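Local coordinates for protein hypothetical methylmalonyl-CoA decarboxylase alpha subunit (Sulfolobus tokodaii, PDB 1X0U) that is of unassigned function but belongs to the carboxyl transferase family of the crotonase clan, with two alike sheet-and-helix halves in a six-chain assembly, at residues P165-M170 with R248-L253; I353-C356 with N360-L363. One frame throughout, in Å; residues are numbered along the deposited sequence.

Contact 1. Residues P165-M170 with R248-L253; sequences PQITIM and RLLSYL
P165 and L253 meet with no flat group bridging the two segments: the puckered proline ring touches L253 through CB alone, 4.0 Å from CD1, while F359 packs against the same proline. No aromatic ring or amide takes part across the two segments, and the rest of the contact is branched aliphatic carbon. I167 holds its CG1 beside the backbone N (chi1 -58°) and runs on extended, which carries CD1 out from the strand toward the helix. There it meets L249 tip to tip, CD1 to CD2 at only 3.3 Å, a close-pressed pair of methyls. In L249, chi1 near 180° carries CG toward the strand, and chi2 then turns CD2 to the isoleucine. On a well separated side of the same I167 CD1 lies L250 CD2, at 3.9 Å, so two successive leucines of the helix share one methyl. Strand 166-170 runs parallel between 129-133 and 187-191 in the first mixed sheet; the last turn of helix 239-252 and L253 just after it meet the beginning of the strand, at I167, and P165 before it. F319, from strand 315-322 of the second sheet, packs on L249 and L253, and R91 takes the L253 carbonyl as hydrogen-bond partner. With no hydrogen bond or charge crossing between the segments and every touching residue buried, the attraction is dispersion plus the removal of apolar surface from water.

Contact 2. Residues I353-C356 with N360-L363; sequences IRFC and NIPL
L363 spreads its two methyls along one side of the helix: CD1 presses on I353 CB at 3.6 Å, its side chain crossing that of I353 at about a right angle, and CD2 drops against C356, 3.7 Å from both CB and SG. The two methyls thus divide between I353 and C356, three residues on and about a turn along the helix. The cysteine fits between two bumps, because I361 comes at it too, with CB 3.7 Å from C356 CB and CG2 near the sulfur. Where helix 343-358 ends, a Schellman motif turns the chain: N360 is the C-prime residue with positive phi (57°), and I361 N donates to C356 O at 2.8 Å, nearly straight at 172°. The turn leads directly into strand 363-369, completing the beta-alpha-beta crossover from strand 325-332 to its parallel neighbour. I361 CG1 stays beside the backbone N (chi1 -67°), and with chi2 extended CD1 reaches the F355 ring, 4.4 Å from CE2 and oblique to it. F355 also meets F187 edge-to-face, and the side-chain ND2 of N360 donates to the backbone O of E259. N519 and K516 of a second subunit pack on F355 and N360.

Contact 1 closes along the chain before contact 2 opens, and their centres lie about 14 Å apart. The first joins strand 166-170 of one seven-stranded mixed sheet to helix 239-252; the second joins helix 343-358 to the start of strand 363-369 in the other sheet. They touch directly: L253 CD2 lies 3.7 Å from F355 CE2 and 3.8 Å from I361 CD1. F319 of the second sheet packs on residues of both contacts, as does F187 of the first. L253, directly after helix 239-252, thus packs the first half of the chain against the second at their interface, two halves with the same strand pattern, consistent with the crotonase clan.

Contact 1. Residues P165-M170 with R248-L253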
ATOM      1  N   PRO A 165       2.753  24.023   4.221  1.00 11.04           N
ATOM      2  CA  PRO A 165       3.491  25.089   4.906  1.00 11.49           C
ATOM      3  C   PRO A 165       2.541  25.931   5.752  1.00 10.89           C
ATOM      4  O   PRO A 165       1.472  26.313   5.287  1.00 12.17           O
ATOM      5  CB  PRO A 165       4.084  25.905   3.755  1.00 10.82           C
ATOM      6  CG  PRO A 165       4.139  24.930   2.620  1.00 14.32           C
ATOM      7  CD  PRO A 165       2.843  24.180   2.762  1.00 10.80           C
ATOM      8  N   GLN A 166       2.943  26.223   6.983  1.00 10.51           N
ATOM      9  CA  GLN A 166       2.135  27.030   7.887  1.00  9.96           C
ATOM     10  C   GLN A 166       2.923  28.224   8.398  1.00 10.99           C
ATOM     11  O   GLN A 166       3.859  28.069   9.195  1.00 11.42           O
ATOM     12  CB  GLN A 166       1.686  26.194   9.080  1.00 11.04           C
ATOM     13  CG  GLN A 166       0.742  25.060   8.743  1.00 10.08           C
ATOM     14  CD  GLN A 166       0.442  24.220   9.957  1.00 11.55           C
ATOM     15  OE1 GLN A 166       1.234  23.345  10.343  1.00 11.98           O
ATOM     16  NE2 GLN A 166      -0.689  24.499  10.598  1.00  8.71           N
ATOM     17  N   ILE A 167       2.529  29.413   7.949  1.00 11.21           N
ATOM     18  CA  ILE A 167       3.190  30.658   8.341  1.00 11.12           C
ATOM     19  C   ILE A 167       2.245  31.556   9.149  1.00 11.16           C
ATOM     20  O   ILE A 167       1.092  31.736   8.788  1.00 10.27           O
ATOM     21  CB  ILE A 167       3.655  31.438   7.097  1.00 10.60           C
ATOM     22  CG1 ILE A 167       4.607  30.574   6.271  1.00 11.62           C
ATOM     23  CG2 ILE A 167       4.342  32.713   7.512  1.00 11.08           C
ATOM     24  CD1 ILE A 167       4.908  31.131   4.884  1.00 13.16           C
ATOM     25  N   THR A 168       2.735  32.116  10.247  1.00 13.26           N
ATOM     26  CA  THR A 168       1.897  32.995  11.050  1.00 14.71           C
ATOM     27  C   THR A 168       2.492  34.396  11.090  1.00 16.01           C
ATOM     28  O   THR A 168       3.697  34.554  11.269  1.00 17.27           O
ATOM     29  CB  THR A 168       1.787  32.535  12.518  1.00 15.18           C
ATOM     30  OG1 THR A 168       3.003  32.846  13.203  1.00 23.06           O
ATOM     31  CG2 THR A 168       1.534  31.054  12.612  1.00 10.76           C
ATOM     32  N   ILE A 169       1.657  35.408  10.896  1.00 15.15           N
ATOM     33  CA  ILE A 169       2.127  36.784  11.008  1.00 13.46           C
ATOM     34  C   ILE A 169       1.542  37.206  12.337  1.00 12.44           C
ATOM     35  O   ILE A 169       0.317  37.280  12.485  1.00 13.25           O
ATOM     36  CB  ILE A 169       1.566  37.715   9.908  1.00 12.48           C
ATOM     37  CG1 ILE A 169       2.091  37.295   8.536  1.00 11.68           C
ATOM     38  CG2 ILE A 169       1.974  39.165  10.187  1.00 11.48           C
ATOM     39  CD1 ILE A 169       1.587  38.186   7.426  1.00 10.94           C
ATOM     40  N   MET A 170       2.404  37.417  13.320  1.00 12.03           N
ATOM     41  CA  MET A 170       1.945  37.856  14.627  1.00 13.23           C
ATOM     42  C   MET A 170       1.845  39.377  14.541  1.00 13.26           C
ATOM     43  O   MET A 170       2.851  40.079  14.638  1.00 14.51           O
ATOM     44  CB  MET A 170       2.945  37.443  15.717  1.00 12.98           C
ATOM     45  CG  MET A 170       2.597  37.965  17.112  1.00 14.61           C
ATOM     46  SD  MET A 170       0.866  37.678  17.521  1.00 17.41           S
ATOM     47  CE  MET A 170       0.807  35.849  17.241  1.00 14.30           C
ATOM     48  N   ARG A 248       7.686  36.315   0.043  1.00 17.68           N
ATOM     49  CA  ARG A 248       9.024  35.862  -0.314  1.00 18.05           C
ATOM     50  C   ARG A 248       9.276  34.466   0.251  1.00 17.39           C
ATOM     51  O   ARG A 248       9.871  33.611  -0.415  1.00 15.14           O
ATOM     52  CB  ARG A 248      10.073  36.843   0.207  1.00 19.92           C
ATOM     53  CG  ARG A 248      11.456  36.578  -0.361  1.00 26.01           C
ATOM     54  CD  ARG A 248      12.532  37.427   0.291  1.00 28.67           C
ATOM     55  NE  ARG A 248      13.857  36.982  -0.136  1.00 32.56           N
ATOM     56  CZ  ARG A 248      14.990  37.325   0.466  1.00 33.73           C
ATOM     57  NH1 ARG A 248      14.964  38.123   1.526  1.00 32.56           N
ATOM     58  NH2 ARG A 248      16.147  36.863   0.011  1.00 35.43           N
ATOM     59  N   LEU A 249       8.819  34.236   1.478  1.00 15.08           N
ATOM     60  CA  LEU A 249       8.985  32.939   2.112  1.00 14.86           C
ATOM     61  C   LEU A 249       8.244  31.893   1.288  1.00 15.74           C
ATOM     62  O   LEU A 249       8.801  30.859   0.936  1.00 17.85           O
ATOM     63  CB  LEU A 249       8.428  32.972   3.537  1.00 13.89           C
ATOM     64  CG  LEU A 249       8.546  31.670   4.328  1.00 15.28           C
ATOM     65  CD1 LEU A 249      10.019  31.228   4.344  1.00 14.40           C
ATOM     66  CD2 LEU A 249       8.015  31.876   5.754  1.00 12.74           C
ATOM     67  N   LEU A 250       6.982  32.166   0.969  1.00 17.21           N
ATOM     68  CA  LEU A 250       6.184  31.230   0.178  1.00 16.40           C
ATOM     69  C   LEU A 250       6.843  30.897  -1.158  1.00 15.86           C
ATOM     70  O   LEU A 250       6.757  29.755  -1.629  1.00 15.04           O
ATOM     71  CB  LEU A 250       4.788  31.799  -0.084  1.00 14.03           C
ATOM     72  CG  LEU A 250       3.785  31.794   1.071  1.00 15.98           C
ATOM     73  CD1 LEU A 250       2.591  32.661   0.688  1.00 13.76           C
ATOM     74  CD2 LEU A 250       3.344  30.361   1.385  1.00 14.93           C
ATOM     75  N   SER A 251       7.494  31.888  -1.767  1.00 13.85           N
ATOM     76  CA  SER A 251       8.153  31.674  -3.055  1.00 13.36           C
ATOM     77  C   SER A 251       9.203  30.572  -2.982  1.00 13.01           C
ATOM     78  O   SER A 251       9.530  29.971  -3.994  1.00 14.05           O
ATOM     79  CB  SER A 251       8.808  32.971  -3.564  1.00 13.09           C
ATOM     80  OG  SER A 251       9.947  33.332  -2.790  1.00 14.57           O
ATOM     81  N   TYR A 252       9.725  30.297  -1.790  1.00 13.17           N
ATOM     82  CA  TYR A 252      10.741  29.254  -1.643  1.00 14.67           C
ATOM     83  C   TYR A 252      10.150  27.879  -1.315  1.00 15.44           C
ATOM     84  O   TYR A 252      10.842  26.854  -1.403  1.00 14.90           O
ATOM     85  CB  TYR A 252      11.733  29.620  -0.527  1.00 15.37           C
ATOM     86  CG  TYR A 252      12.730  30.708  -0.875  1.00 16.83           C
ATOM     87  CD1 TYR A 252      13.765  30.473  -1.785  1.00 17.42           C
ATOM     88  CD2 TYR A 252      12.648  31.964  -0.282  1.00 16.46           C
ATOM     89  CE1 TYR A 252      14.690  31.462  -2.092  1.00 18.14           C
ATOM     90  CE2 TYR A 252      13.568  32.962  -0.584  1.00 18.49           C
ATOM     91  CZ  TYR A 252      14.581  32.707  -1.485  1.00 18.32           C
ATOM     92  OH  TYR A 252      15.465  33.705  -1.788  1.00 21.46           O
ATOM     93  N   LEU A 253       8.874  27.851  -0.950  1.00 13.93           N
ATOM     94  CA  LEU A 253       8.243  26.594  -0.557  1.00 13.17           C
ATOM     95  C   LEU A 253       7.259  25.986  -1.549  1.00 12.26           C
ATOM     96  O   LEU A 253       6.675  26.687  -2.378  1.00 11.31           O
ATOM     97  CB  LEU A 253       7.535  26.797   0.796  1.00 12.72           C
ATOM     98  CG  LEU A 253       8.304  27.660   1.808  1.00 14.22           C
ATOM     99  CD1 LEU A 253       7.488  27.847   3.076  1.00 14.70           C
ATOM    100  CD2 LEU A 253       9.632  27.002   2.128  1.00 16.36           C
TER

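Contact 2. Residues I353-C356 with N360-L363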
ATOM      1  N   ILE A 353      16.284  21.888   9.563  1.00 13.48           N
ATOM      2  CA  ILE A 353      16.453  20.799   8.610  1.00 16.78           C
ATOM      3  C   ILE A 353      15.217  19.893   8.480  1.00 14.38           C
ATOM      4  O   ILE A 353      14.875  19.461   7.373  1.00 13.82           O
ATOM      5  CB  ILE A 353      17.723  19.940   8.896  1.00 20.31           C
ATOM      6  CG1 ILE A 353      17.547  19.113  10.150  1.00 24.86           C
ATOM      7  CG2 ILE A 353      18.962  20.862   9.063  1.00 19.40           C
ATOM      8  CD1 ILE A 353      18.308  19.707  11.326  1.00 29.64           C
ATOM      9  N   ARG A 354      14.537  19.628   9.594  1.00 11.63           N
ATOM     10  CA  ARG A 354      13.342  18.791   9.552  1.00 10.70           C
ATOM     11  C   ARG A 354      12.300  19.424   8.638  1.00 10.04           C
ATOM     12  O   ARG A 354      11.678  18.727   7.822  1.00  9.62           O
ATOM     13  CB  ARG A 354      12.766  18.595  10.950  1.00 11.77           C
ATOM     14  CG  ARG A 354      13.735  17.918  11.936  1.00 12.02           C
ATOM     15  CD  ARG A 354      12.986  17.402  13.152  1.00 12.83           C
ATOM     16  NE  ARG A 354      12.297  16.146  12.879  1.00 12.66           N
ATOM     17  CZ  ARG A 354      11.065  15.864  13.285  1.00 14.83           C
ATOM     18  NH1 ARG A 354      10.375  16.762  13.971  1.00 16.10           N
ATOM     19  NH2 ARG A 354      10.541  14.672  13.045  1.00 12.59           N
ATOM     20  N   PHE A 355      12.119  20.744   8.757  1.00  9.15           N
ATOM     21  CA  PHE A 355      11.156  21.438   7.906  1.00  9.07           C
ATOM     22  C   PHE A 355      11.531  21.275   6.438  1.00  9.77           C
ATOM     23  O   PHE A 355      10.682  20.932   5.611  1.00  9.90           O
ATOM     24  CB  PHE A 355      11.078  22.938   8.229  1.00  6.98           C
ATOM     25  CG  PHE A 355      10.200  23.707   7.277  1.00  8.39           C
ATOM     26  CD1 PHE A 355       8.835  23.823   7.507  1.00  8.00           C
ATOM     27  CD2 PHE A 355      10.722  24.215   6.087  1.00  7.22           C
ATOM     28  CE1 PHE A 355       8.007  24.420   6.563  1.00  6.97           C
ATOM     29  CE2 PHE A 355       9.904  24.806   5.145  1.00  7.58           C
ATOM     30  CZ  PHE A 355       8.535  24.907   5.384  1.00  9.03           C
ATOM     31  N   CYS A 356      12.795  21.543   6.107  1.00  9.61           N
ATOM     32  CA  CYS A 356      13.254  21.409   4.728  1.00  9.90           C
ATOM     33  C   CYS A 356      13.005  19.985   4.260  1.00  9.94           C
ATOM     34  O   CYS A 356      12.518  19.758   3.143  1.00  8.79           O
ATOM     35  CB  CYS A 356      14.746  21.739   4.611  1.00 10.05           C
ATOM     36  SG  CYS A 356      15.136  23.504   4.835  1.00 13.69           S
ATOM     37  N   ASN A 360      10.651  18.675   1.033  1.00 12.07           N
ATOM     38  CA  ASN A 360      11.537  18.365  -0.095  1.00 12.30           C
ATOM     39  C   ASN A 360      12.554  19.410  -0.528  1.00 11.73           C
ATOM     40  O   ASN A 360      12.857  19.558  -1.725  1.00  9.80           O
ATOM     41  CB  ASN A 360      10.670  17.958  -1.278  1.00 13.94           C
ATOM     42  CG  ASN A 360       9.524  17.080  -0.844  1.00 15.36           C
ATOM     43  OD1 ASN A 360       9.732  16.117  -0.117  1.00 15.79           O
ATOM     44  ND2 ASN A 360       8.308  17.418  -1.264  1.00 13.79           N
ATOM     45  N   ILE A 361      13.100  20.117   0.449  1.00 10.53           N
ATOM     46  CA  ILE A 361      14.107  21.117   0.163  1.00  9.80           C
ATOM     47  C   ILE A 361      15.505  20.536   0.414  1.00  9.37           C
ATOM     48  O   ILE A 361      15.832  20.135   1.529  1.00 10.59           O
ATOM     49  CB  ILE A 361      13.868  22.382   1.029  1.00  9.63           C
ATOM     50  CG1 ILE A 361      12.564  23.058   0.587  1.00  9.28           C
ATOM     51  CG2 ILE A 361      15.039  23.323   0.925  1.00  6.23           C
ATOM     52  CD1 ILE A 361      12.162  24.247   1.415  1.00 10.88           C
ATOM     53  N   PRO A 362      16.342  20.460  -0.633  1.00 10.15           N
ATOM     54  CA  PRO A 362      17.698  19.923  -0.471  1.00  9.88           C
ATOM     55  C   PRO A 362      18.471  20.745   0.581  1.00 11.13           C
ATOM     56  O   PRO A 362      18.250  21.953   0.719  1.00  9.61           O
ATOM     57  CB  PRO A 362      18.303  20.085  -1.868  1.00 11.31           C
ATOM     58  CG  PRO A 362      17.127  20.040  -2.771  1.00 10.38           C
ATOM     59  CD  PRO A 362      16.085  20.833  -2.036  1.00  9.55           C
ATOM     60  N   LEU A 363      19.378  20.099   1.312  1.00 10.79           N
ATOM     61  CA  LEU A 363      20.153  20.798   2.335  1.00 11.86           C
ATOM     62  C   LEU A 363      21.659  20.860   2.096  1.00 11.96           C
ATOM     63  O   LEU A 363      22.299  19.851   1.803  1.00 13.48           O
ATOM     64  CB  LEU A 363      19.921  20.167   3.704  1.00 10.07           C
ATOM     65  CG  LEU A 363      18.542  20.347   4.333  1.00 11.72           C
ATOM     66  CD1 LEU A 363      18.325  19.268   5.407  1.00  9.64           C
ATOM     67  CD2 LEU A 363      18.434  21.759   4.923  1.00  5.91           C
TER